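Side-chain contacts in ribonucleoside-diphosphate reductase subunit beta (Clostridium botulinum, PDB 6ZJK), which forms the diiron-bearing R2 subunit of a class I ribonucleotide reductase, an enzyme that reduces ribonucleoside diphosphates to the deoxyribonucleotides needed for DNA synthesis: residues P86-D90 with G91-A95; R119-A123 with A124-S128; P188-H191 with N192-A196; Q246-I249 with K250-N254. One frame throughout, in Å; residues are numbered along the deposited sequence.

Contact 1 of 4, residues P86-D90 with G91-A95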
loop_
_atom_site.group_PDB
_atom_site.type_symbol
_atom_site.label_atom_id
_atom_site.label_comp_id
_atom_site.label_asym_id
_atom_site.label_seq_id
_atom_site.Cartn_x
_atom_site.Cartn_y
_atom_site.Cartn_z
ATOM N N PRO A 86 6.705 -25.759 23.237
ATOM C CA PRO A 86 7.282 -27.118 23.261
ATOM C C PRO A 86 6.348 -28.195 23.790
ATOM O O PRO A 86 6.652 -29.383 23.630
ATOM C CB PRO A 86 8.515 -26.967 24.169
ATOM C CG PRO A 86 8.843 -25.523 24.107
ATOM C CD PRO A 86 7.537 -24.813 24.008
ATOM N N TYR A 87 5.255 -27.833 24.446
ATOM C CA TYR A 87 4.397 -28.852 25.025
ATOM C C TYR A 87 3.105 -29.053 24.242
ATOM O O TYR A 87 2.253 -29.831 24.677
ATOM C CB TYR A 87 4.096 -28.511 26.485
ATOM C CG TYR A 87 5.314 -28.575 27.372
ATOM C CD1 TYR A 87 5.628 -27.525 28.229
ATOM C CD2 TYR A 87 6.151 -29.681 27.364
ATOM C CE1 TYR A 87 6.729 -27.573 29.042
ATOM C CE2 TYR A 87 7.267 -29.734 28.186
ATOM C CZ TYR A 87 7.549 -28.672 29.017
ATOM O OH TYR A 87 8.649 -28.697 29.841
ATOM N N LEU A 88 2.976 -28.431 23.067
ATOM C CA LEU A 88 1.910 -28.803 22.145
ATOM C C LEU A 88 2.051 -30.264 21.729
ATOM O O LEU A 88 3.166 -30.778 21.576
ATOM C CB LEU A 88 1.939 -27.906 20.907
ATOM C CG LEU A 88 1.737 -26.405 21.092
ATOM C CD1 LEU A 88 1.815 -25.742 19.753
ATOM C CD2 LEU A 88 0.397 -26.128 21.767
ATOM N N THR A 89 0.911 -30.943 21.580
ATOM C CA THR A 89 0.837 -32.319 21.105
ATOM C C THR A 89 1.353 -32.390 19.671
ATOM O O THR A 89 1.497 -31.374 18.988
ATOM C CB THR A 89 -0.607 -32.846 21.139
ATOM O OG1 THR A 89 -1.316 -32.349 19.996
ATOM C CG2 THR A 89 -1.334 -32.376 22.383
ATOM N N ASP A 90 1.677 -33.601 19.206
ATOM C CA ASP A 90 2.024 -33.759 17.799
ATOM C C ASP A 90 0.859 -33.359 16.901
ATOM O O ASP A 90 1.058 -32.769 15.833
ATOM C CB ASP A 90 2.452 -35.196 17.493
ATOM C CG ASP A 90 3.764 -35.588 18.186
ATOM O OD1 ASP A 90 4.558 -34.694 18.530
ATOM O OD2 ASP A 90 4.040 -36.795 18.311
ATOM N N GLY A 91 -0.373 -33.682 17.313
ATOM C CA GLY A 91 -1.530 -33.314 16.511
ATOM C C GLY A 91 -1.765 -31.813 16.465
ATOM O O GLY A 91 -2.166 -31.268 15.427
ATOM N N GLU A 92 -1.518 -31.123 17.582
ATOM C CA GLU A 92 -1.643 -29.668 17.578
ATOM C C GLU A 92 -0.578 -29.025 16.698
ATOM O O GLU A 92 -0.888 -28.106 15.927
ATOM C CB GLU A 92 -1.567 -29.122 19.005
ATOM C CG GLU A 92 -2.806 -29.403 19.856
ATOM C CD GLU A 92 -2.565 -29.179 21.349
ATOM O OE1 GLU A 92 -1.382 -29.152 21.767
ATOM O OE2 GLU A 92 -3.558 -29.040 22.102
ATOM N N ARG A 93 0.682 -29.500 16.792
ATOM C CA ARG A 93 1.751 -28.947 15.957
ATOM C C ARG A 93 1.493 -29.206 14.479
ATOM O O ARG A 93 1.699 -28.319 13.642
ATOM C CB ARG A 93 3.113 -29.536 16.341
ATOM C CG ARG A 93 3.906 -28.823 17.432
ATOM C CD ARG A 93 4.359 -27.420 16.948
ATOM N NE ARG A 93 5.218 -27.501 15.767
ATOM C CZ ARG A 93 6.510 -27.821 15.773
ATOM N NH1 ARG A 93 7.134 -28.112 16.913
ATOM N NH2 ARG A 93 7.169 -27.880 14.623
ATOM N N ASN A 94 1.042 -30.416 14.137
ATOM C CA ASN A 94 0.711 -30.712 12.748
ATOM C C ASN A 94 -0.297 -29.710 12.206
ATOM O O ASN A 94 -0.112 -29.148 11.117
ATOM C CB ASN A 94 0.154 -32.140 12.640
ATOM C CG ASN A 94 -0.390 -32.454 11.257
ATOM O OD1 ASN A 94 0.364 -32.794 10.356
ATOM N ND2 ASN A 94 -1.712 -32.362 11.093
ATOM N N ALA A 95 -1.324 -29.401 12.995
ATOM C CA ALA A 95 -2.327 -28.457 12.523
ATOM C C ALA A 95 -1.766 -27.037 12.481
ATOM O O ALA A 95 -1.934 -26.332 11.484
ATOM C CB ALA A 95 -3.569 -28.536 13.414
#
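Thr89 OG1 takes the backbone N-H of Glu92 in a short bond, 2.7 Å from OG1 to Glu92 N. The return bond runs from Thr89 N to Glu92 OE1, 2.9 Å long and nearly straight at the hydrogen (160°), and it meets the carboxylate from above its plane. The two bonds together make a capping box at the start of helix 90-118, with Thr89 as N-cap. Thr89 holds its hydroxyl between its own backbone N and carbonyl carbon (chi1 79°), which turns OG1 to the first turn of the helix and leaves CG2 against the acid, 3.3 Å from Glu92 OE1. A threonine suits the place because it offers both an acceptor for the helix end and a methyl to lie on the glutamate. Leu88 crosses the Glu92 chain at about a right angle, Leu88 CD2 3.5 Å from Glu92 OE1, and its CB rests 4.1 Å from Arg93 CG. Beyond the box, Glu92 OE2 forms a salt bridge with Lys223, while Arg93 turns its NE to Asp97. One carboxylate thus closes the helix end with one oxygen and binds a lysine with the other, and its negative charge beside the amino end of the helix dipole is probably stabilised there.

Contact 2 of 4, residues R119-A123 with A124-S128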
loop_
_atom_site.group_PDB
_atom_site.type_symbol
_atom_site.label_atom_id
_atom_site.label_comp_id
_atom_site.label_asym_id
_atom_site.label_seq_id
_atom_site.Cartn_x
_atom_site.Cartn_y
_atom_site.Cartn_z
ATOM N N ARG A 119 -5.298 -1.090 -10.204
ATOM C CA ARG A 119 -4.928 -0.337 -11.335
ATOM C C ARG A 119 -5.926 -0.263 -12.476
ATOM O O ARG A 119 -5.680 0.374 -13.443
ATOM C CB ARG A 119 -3.533 -0.779 -11.757
ATOM C CG ARG A 119 -3.376 -1.783 -12.857
ATOM C CD ARG A 119 -1.892 -2.036 -13.170
ATOM N NE ARG A 119 -1.709 -3.422 -13.594
ATOM C CZ ARG A 119 -0.823 -3.876 -14.475
ATOM N NH1 ARG A 119 0.016 -3.084 -15.101
ATOM N NH2 ARG A 119 -0.796 -5.160 -14.747
ATOM N N TYR A 120 -7.052 -0.912 -12.289
ATOM C CA TYR A 120 -8.118 -0.887 -13.262
ATOM C C TYR A 120 -9.290 -0.142 -12.671
ATOM O O TYR A 120 -10.199 0.135 -13.323
ATOM C CB TYR A 120 -8.540 -2.268 -13.679
ATOM C CG TYR A 120 -7.543 -2.939 -14.540
ATOM C CD1 TYR A 120 -6.571 -3.734 -14.013
ATOM C CD2 TYR A 120 -7.553 -2.769 -15.864
ATOM C CE1 TYR A 120 -5.650 -4.345 -14.798
ATOM C CE2 TYR A 120 -6.626 -3.373 -16.643
ATOM C CZ TYR A 120 -5.689 -4.160 -16.085
ATOM O OH TYR A 120 -4.782 -4.758 -16.866
ATOM N N ILE A 121 -9.230 0.178 -11.409
ATOM C CA ILE A 121 -10.271 0.894 -10.750
ATOM C C ILE A 121 -10.195 2.418 -11.020
ATOM O O ILE A 121 -9.237 3.030 -10.711
ATOM C CB ILE A 121 -10.195 0.661 -9.257
ATOM C CG1 ILE A 121 -10.505 -0.792 -8.936
ATOM C CG2 ILE A 121 -11.135 1.569 -8.546
ATOM C CD1 ILE A 121 -11.932 -1.215 -9.077
ATOM N N THR A 122 -11.252 3.000 -11.565
ATOM C CA THR A 122 -11.262 4.414 -11.899
ATOM C C THR A 122 -11.841 5.386 -10.929
ATOM O O THR A 122 -12.076 6.466 -11.267
ATOM C CB THR A 122 -11.852 4.690 -13.268
ATOM O OG1 THR A 122 -13.144 4.144 -13.346
ATOM C CG2 THR A 122 -11.055 4.066 -14.288
ATOM N N ALA A 123 -12.073 4.966 -9.717
ATOM C CA ALA A 123 -12.507 5.816 -8.611
ATOM C C ALA A 123 -11.358 5.926 -7.616
ATOM O O ALA A 123 -11.085 4.966 -6.888
ATOM C CB ALA A 123 -13.735 5.227 -7.924
ATOM N N ALA A 124 -10.713 7.099 -7.553
ATOM C CA ALA A 124 -9.522 7.248 -6.719
ATOM C C ALA A 124 -9.816 6.978 -5.251
ATOM O O ALA A 124 -8.952 6.467 -4.531
ATOM C CB ALA A 124 -8.933 8.653 -6.872
ATOM N N GLU A 125 -11.018 7.303 -4.785
ATOM C CA GLU A 125 -11.310 7.078 -3.376
ATOM C C GLU A 125 -11.381 5.584 -3.057
ATOM O O GLU A 125 -11.075 5.186 -1.927
ATOM C CB GLU A 125 -12.617 7.783 -2.972
ATOM C CG GLU A 125 -13.903 7.229 -3.630
ATOM C CD GLU A 125 -14.296 7.962 -4.911
ATOM O OE1 GLU A 125 -13.395 8.364 -5.681
ATOM O OE2 GLU A 125 -15.517 8.131 -5.158
ATOM N N VAL A 126 -11.722 4.740 -4.041
ATOM C CA VAL A 126 -11.678 3.291 -3.856
ATOM C C VAL A 126 -10.244 2.763 -3.952
ATOM O O VAL A 126 -9.876 1.818 -3.243
ATOM C CB VAL A 126 -12.613 2.582 -4.860
ATOM C CG1 VAL A 126 -12.512 1.009 -4.713
ATOM C CG2 VAL A 126 -14.059 3.040 -4.662
ATOM N N SER A 127 -9.461 3.296 -4.898
ATOM C CA SER A 127 -8.044 2.917 -4.994
ATOM C C SER A 127 -7.264 3.257 -3.725
ATOM O O SER A 127 -6.355 2.513 -3.333
ATOM C CB SER A 127 -7.403 3.570 -6.209
ATOM O OG SER A 127 -7.779 2.847 -7.370
ATOM N N SER A 128 -7.554 4.397 -3.106
ATOM C CA SER A 128 -6.944 4.680 -1.814
ATOM C C SER A 128 -7.223 3.563 -0.822
ATOM O O SER A 128 -6.324 3.118 -0.105
ATOM C CB SER A 128 -7.445 6.002 -1.263
ATOM O OG SER A 128 -6.991 7.050 -2.088
#
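This is a buried helix start, where the loop 119-123 that follows helix 90-118 turns into helix 124-151 of the helical R2 fold. Ala123 is the N-cap residue; its methyl cannot accept a hydrogen bond, so the bonds it makes to the first turn come from its carbonyl, as the backbone of any N-cap residue can provide. Ala123 O accepts from two amides: Ser127 N at 3.1 Å, lying in the carbonyl plane, and Val126 N at 2.9 Å, which comes from well above that plane with a more bent N-H (130°). The methyl of Ala123 is small enough to sit against the Val126 side chain, CB to CG2 3.9 Å, with the Glu125 carboxylate also beside it. Glu125 reaches back because its CG lies between the backbone N and the carbonyl carbon (chi1 66°) and the chain then bends at chi2; its acid is taken up by Thr37 and by the backbone amides of Lys55 and Tyr56, partners suited to a buried charge. The branched side chains of Ile121 and Val126 fill the apolar side, crossing at about a right angle. Ile121 CG2 stands 4.1 Å from Val126 CB, and the same methyl comes 3.8 Å from Ser127 OG, a hydroxyl weakly bonded to Ser118 O.

Contact 3 of 4, residues P188-H191 with N192-A196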
loop_
_atom_site.group_PDB
_atom_site.type_symbol
_atom_site.label_atom_id
_atom_site.label_comp_id
_atom_site.label_asym_id
_atom_site.label_seq_id
_atom_site.Cartn_x
_atom_site.Cartn_y
_atom_site.Cartn_z
ATOM N N PRO A 188 -6.293 -9.528 -19.218
ATOM C CA PRO A 188 -7.167 -8.505 -18.681
ATOM C C PRO A 188 -8.486 -8.343 -19.404
ATOM O O PRO A 188 -8.568 -7.535 -20.264
ATOM C CB PRO A 188 -6.356 -7.246 -18.861
ATOM C CG PRO A 188 -5.008 -7.670 -19.128
ATOM C CD PRO A 188 -5.139 -8.937 -19.871
ATOM N N GLU A 189 -9.485 -9.108 -19.027
ATOM C CA GLU A 189 -10.817 -9.062 -19.610
ATOM C C GLU A 189 -11.853 -8.902 -18.498
ATOM O O GLU A 189 -11.607 -9.255 -17.339
ATOM C CB GLU A 189 -11.054 -10.341 -20.432
ATOM C CG GLU A 189 -12.298 -10.369 -21.303
ATOM C CD GLU A 189 -13.502 -10.934 -20.580
ATOM O OE1 GLU A 189 -14.646 -10.637 -20.995
ATOM O OE2 GLU A 189 -13.296 -11.696 -19.608
ATOM N N ILE A 190 -13.038 -8.391 -18.859
ATOM C CA ILE A 190 -13.940 -8.007 -17.773
ATOM C C ILE A 190 -14.454 -9.225 -17.010
ATOM O O ILE A 190 -14.537 -9.210 -15.776
ATOM C CB ILE A 190 -15.104 -7.144 -18.298
ATOM C CG1 ILE A 190 -16.054 -6.804 -17.149
ATOM C CG2 ILE A 190 -15.868 -7.847 -19.409
ATOM C CD1 ILE A 190 -15.515 -5.757 -16.196
ATOM N N HIS A 191 -14.685 -10.371 -17.658
ATOM C CA HIS A 191 -15.183 -11.533 -16.925
ATOM C C HIS A 191 -14.114 -12.085 -15.989
ATOM O O HIS A 191 -14.410 -12.444 -14.841
ATOM C CB HIS A 191 -15.667 -12.605 -17.893
ATOM C CG HIS A 191 -16.915 -12.222 -18.620
ATOM N ND1 HIS A 191 -16.893 -11.647 -19.874
ATOM C CD2 HIS A 191 -18.217 -12.268 -18.250
ATOM C CE1 HIS A 191 -18.130 -11.393 -20.262
ATOM N NE2 HIS A 191 -18.951 -11.757 -19.293
ATOM N N ASN A 192 -12.863 -12.160 -16.459
ATOM C CA ASN A 192 -11.768 -12.548 -15.578
ATOM C C ASN A 192 -11.618 -11.580 -14.414
ATOM O O ASN A 192 -11.235 -11.985 -13.309
ATOM C CB ASN A 192 -10.462 -12.638 -16.363
ATOM C CG ASN A 192 -10.474 -13.759 -17.384
ATOM O OD1 ASN A 192 -11.239 -14.715 -17.260
ATOM N ND2 ASN A 192 -9.601 -13.666 -18.379
ATOM N N PHE A 193 -11.932 -10.324 -14.635
ATOM C CA PHE A 193 -11.813 -9.314 -13.605
ATOM C C PHE A 193 -12.835 -9.531 -12.513
ATOM O O PHE A 193 -12.488 -9.500 -11.363
ATOM C CB PHE A 193 -11.906 -7.927 -14.235
ATOM C CG PHE A 193 -11.874 -6.801 -13.261
ATOM C CD1 PHE A 193 -10.703 -6.379 -12.714
ATOM C CD2 PHE A 193 -13.017 -6.145 -12.934
ATOM C CE1 PHE A 193 -10.675 -5.338 -11.820
ATOM C CE2 PHE A 193 -13.008 -5.111 -12.037
ATOM C CZ PHE A 193 -11.831 -4.701 -11.486
ATOM N N LEU A 194 -14.083 -9.786 -12.877
ATOM C CA LEU A 194 -15.143 -10.010 -11.910
ATOM C C LEU A 194 -15.005 -11.319 -11.150
ATOM O O LEU A 194 -15.351 -11.398 -10.008
ATOM C CB LEU A 194 -16.501 -9.929 -12.562
ATOM C CG LEU A 194 -16.924 -8.589 -13.141
ATOM C CD1 LEU A 194 -18.219 -8.724 -13.898
ATOM C CD2 LEU A 194 -17.042 -7.529 -12.077
ATOM N N ARG A 195 -14.485 -12.346 -11.802
ATOM C CA ARG A 195 -14.260 -13.617 -11.140
ATOM C C ARG A 195 -13.140 -13.424 -10.104
ATOM O O ARG A 195 -13.207 -13.934 -9.027
ATOM C CB ARG A 195 -13.948 -14.720 -12.138
ATOM C CG ARG A 195 -15.108 -15.130 -13.014
ATOM C CD ARG A 195 -14.858 -16.435 -13.746
ATOM N NE ARG A 195 -14.396 -16.212 -15.105
ATOM C CZ ARG A 195 -15.190 -16.165 -16.164
ATOM N NH1 ARG A 195 -16.487 -16.327 -16.032
ATOM N NH2 ARG A 195 -14.694 -15.941 -17.360
ATOM N N ALA A 196 -12.183 -12.583 -10.399
ATOM C CA ALA A 196 -11.142 -12.323 -9.447
ATOM C C ALA A 196 -11.640 -11.545 -8.248
ATOM O O ALA A 196 -11.143 -11.698 -7.180
ATOM C CB ALA A 196 -10.011 -11.609 -10.081
#
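His191 lays its CB over one face of the Arg195 guanidinium, 3.5 Å from NH2, one helical turn further on. The same face also covers His191 O, offset toward the rim of the group. Arg195 folds back this far because its chain bends at chi3 (-98°), and its NH1 makes a long, weak ion pair with Glu267. The histidine ring turns instead to Glu189: ND1 donates its N-H to the syn lone pair of Glu189 OE1, 2.7 Å away, with the oxygen close to the ring plane. That bond probably helps steady the carboxylate while its second oxygen caps the helix. Glu189 OE2 accepts Asn192 N at 3.2 Å, nearly along its C-O axis, and takes a weak bond from His191 N. A glutamate can cap here because CG stands anti to its own N (chi1 -170°) and the chain then bends at chi2, curling the acid back over the first amides. The carboxylate and the Asn192 amide stand almost perpendicular, and Asn192 ND2 is bound to Glu187 O. On the apolar side Ile190 CD1 lies obliquely by the Phe193 ring, 4.1 Å from CD2, and Ile190 CG1 nears Leu194 CD1 at 4.4 Å. Phe193 meets Phe184, and Leu194 packs on helix 262-287, so large apolar residues suit this flank. Backbone bonds such as Leu194 N to Ile190 O, 3.0 Å, complete the first turns. Side-chain N-capping, here by a glutamate with a His-carboxylate pair behind it, marks the amino end of helix 190-220, one of the long helices of the R2 fold.

Contact 4 of 4, residues Q246-I249 with K250-N254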
loop_
_atom_site.group_PDB
_atom_site.type_symbol
_atom_site.label_atom_id
_atom_site.label_comp_id
_atom_site.label_asym_id
_atom_site.label_seq_id
_atom_site.Cartn_x
_atom_site.Cartn_y
_atom_site.Cartn_z
ATOM N N GLN A 246 -17.661 -6.148 -0.433
ATOM C CA GLN A 246 -19.123 -6.163 -0.556
ATOM C C GLN A 246 -19.623 -4.927 -1.314
ATOM O O GLN A 246 -20.464 -5.026 -2.219
ATOM C CB GLN A 246 -19.753 -6.249 0.843
ATOM C CG GLN A 246 -19.690 -7.660 1.478
ATOM C CD GLN A 246 -20.121 -7.712 2.956
ATOM O OE1 GLN A 246 -20.520 -6.693 3.539
ATOM N NE2 GLN A 246 -20.065 -8.926 3.559
ATOM N N ASN A 247 -19.108 -3.753 -0.953
ATOM C CA ASN A 247 -19.520 -2.512 -1.601
ATOM C C ASN A 247 -18.974 -2.382 -3.015
ATOM O O ASN A 247 -19.675 -1.896 -3.912
ATOM C CB ASN A 247 -19.088 -1.332 -0.753
ATOM C CG ASN A 247 -20.069 -1.056 0.334
ATOM O OD1 ASN A 247 -21.006 -0.304 0.123
ATOM N ND2 ASN A 247 -19.865 -1.630 1.497
ATOM N N ILE A 248 -17.736 -2.816 -3.249
ATOM C CA ILE A 248 -17.206 -2.773 -4.608
ATOM C C ILE A 248 -18.075 -3.615 -5.536
ATOM O O ILE A 248 -18.424 -3.181 -6.640
ATOM C CB ILE A 248 -15.728 -3.223 -4.641
ATOM C CG1 ILE A 248 -14.809 -2.190 -3.967
ATOM C CG2 ILE A 248 -15.269 -3.405 -6.069
ATOM C CD1 ILE A 248 -13.287 -2.625 -3.939
ATOM N N ILE A 249 -18.485 -4.782 -5.103
ATOM C CA ILE A 249 -19.309 -5.632 -5.926
ATOM C C ILE A 249 -20.699 -5.024 -6.171
ATOM O O ILE A 249 -21.211 -5.077 -7.257
ATOM C CB ILE A 249 -19.471 -7.018 -5.312
ATOM C CG1 ILE A 249 -18.214 -7.838 -5.503
ATOM C CG2 ILE A 249 -20.591 -7.760 -5.979
ATOM C CD1 ILE A 249 -18.093 -8.964 -4.519
ATOM N N LYS A 250 -21.263 -4.413 -5.151
ATOM C CA LYS A 250 -22.585 -3.808 -5.261
ATOM C C LYS A 250 -22.593 -2.680 -6.298
ATOM O O LYS A 250 -23.559 -2.534 -7.061
ATOM C CB LYS A 250 -23.012 -3.272 -3.887
ATOM C CG LYS A 250 -24.329 -2.483 -3.876
ATOM C CD LYS A 250 -24.780 -2.143 -2.444
ATOM C CE LYS A 250 -25.989 -1.158 -2.436
ATOM N NZ LYS A 250 -25.972 0.006 -1.419
ATOM N N GLU A 251 -21.545 -1.852 -6.297
ATOM C CA GLU A 251 -21.485 -0.758 -7.264
ATOM C C GLU A 251 -21.201 -1.277 -8.670
ATOM O O GLU A 251 -21.786 -0.789 -9.642
ATOM C CB GLU A 251 -20.436 0.279 -6.855
ATOM C CG GLU A 251 -20.569 0.894 -5.450
ATOM C CD GLU A 251 -21.858 1.691 -5.223
ATOM O OE1 GLU A 251 -22.654 1.865 -6.173
ATOM O OE2 GLU A 251 -22.074 2.145 -4.075
ATOM N N LEU A 252 -20.347 -2.297 -8.800
ATOM C CA LEU A 252 -20.070 -2.860 -10.120
ATOM C C LEU A 252 -21.325 -3.435 -10.760
ATOM O O LEU A 252 -21.501 -3.339 -11.980
ATOM C CB LEU A 252 -18.997 -3.944 -10.034
ATOM C CG LEU A 252 -17.551 -3.469 -9.851
ATOM C CD1 LEU A 252 -16.626 -4.658 -9.564
ATOM C CD2 LEU A 252 -17.075 -2.695 -11.074
ATOM N N LYS A 253 -22.180 -4.091 -9.961
ATOM C CA LYS A 253 -23.460 -4.629 -10.408
ATOM C C LYS A 253 -24.367 -3.521 -10.933
ATOM O O LYS A 253 -25.054 -3.705 -11.943
ATOM C CB LYS A 253 -24.170 -5.378 -9.282
ATOM C CG LYS A 253 -25.457 -6.032 -9.775
ATOM C CD LYS A 253 -25.991 -7.123 -8.854
ATOM C CE LYS A 253 -27.521 -7.215 -8.975
ATOM N NZ LYS A 253 -27.960 -8.034 -10.137
ATOM N N ASN A 254 -24.448 -2.446 -10.151
ATOM C CA ASN A 254 -25.358 -1.358 -10.505
ATOM C C ASN A 254 -24.941 -0.660 -11.799
ATOM O O ASN A 254 -25.800 -0.307 -12.618
ATOM C CB ASN A 254 -25.439 -0.345 -9.362
ATOM C CG ASN A 254 -26.358 0.823 -9.693
ATOM O OD1 ASN A 254 -25.988 1.992 -9.558
ATOM N ND2 ASN A 254 -27.559 0.507 -10.136
#
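Inside helix 225-255, a long helix of the R2 fold that also carries iron ligands Glu238 and His241, Ile248 and Leu252 lie side by side one turn apart and point the same way. Ile248 has CG2 anti to its backbone N, with CG1 beside that N (chi1 -70°); this carries the CG2 methyl forward to Leu252, whose CD1 meets it at 4.0 Å. Both are apolar and buried, as suits a ridge that Val126 and Leu130 flank at Ile248 and Leu194 at Leu252. Ile249 packs on Ile197 of helix 190-220. The polar residues have other outlets. Glu251 sets CG beside its own backbone N (chi1 -55°), 3.3 Å from Asn247 O; the bend at chi2 (-62°) then turns the acid, whose OE2 accepts the indole N-H of Trp58. Lys253 starts out extended and bends only near its end, where the long chain lets NZ form a salt bridge with Glu265. Lys250 CB lies 3.5 Å from Gln246 O, and from there the chain runs out extended as far as chi3, which suits a lysine on the exposed side. The backbone runs on as regular alpha-helix, Glu251 N to Asn247 O spanning 3.0 Å. Leu252 also packs its side chain over the carbonyl that its own N-H binds, CG lying 3.3 Å from Ile248 O.

Overall arrangement
Contacts 2, 3 and 4 gather at one end of the helical bundle, their centres 13 to 16 Å apart, and touch in pairs. Contact 2 meets contact 4 where Val126 CG1 lies 3.8 Å from Ile248 CD1; contacts 3 and 4 join through Leu194 CD2 and Leu252 CD1, also 3.8 Å apart; and Tyr120 OH packs on Pro188 CB at 3.6 Å between contacts 2 and 3. Contact 1 stands on the opposite side of the chain's centre, its centre 41 to 44 Å from the others. Helix 90-118, which it begins, supplies the iron ligand Asp107 on its way to contact 2. The Ile248 side chain is about 12 Å from a bound iron.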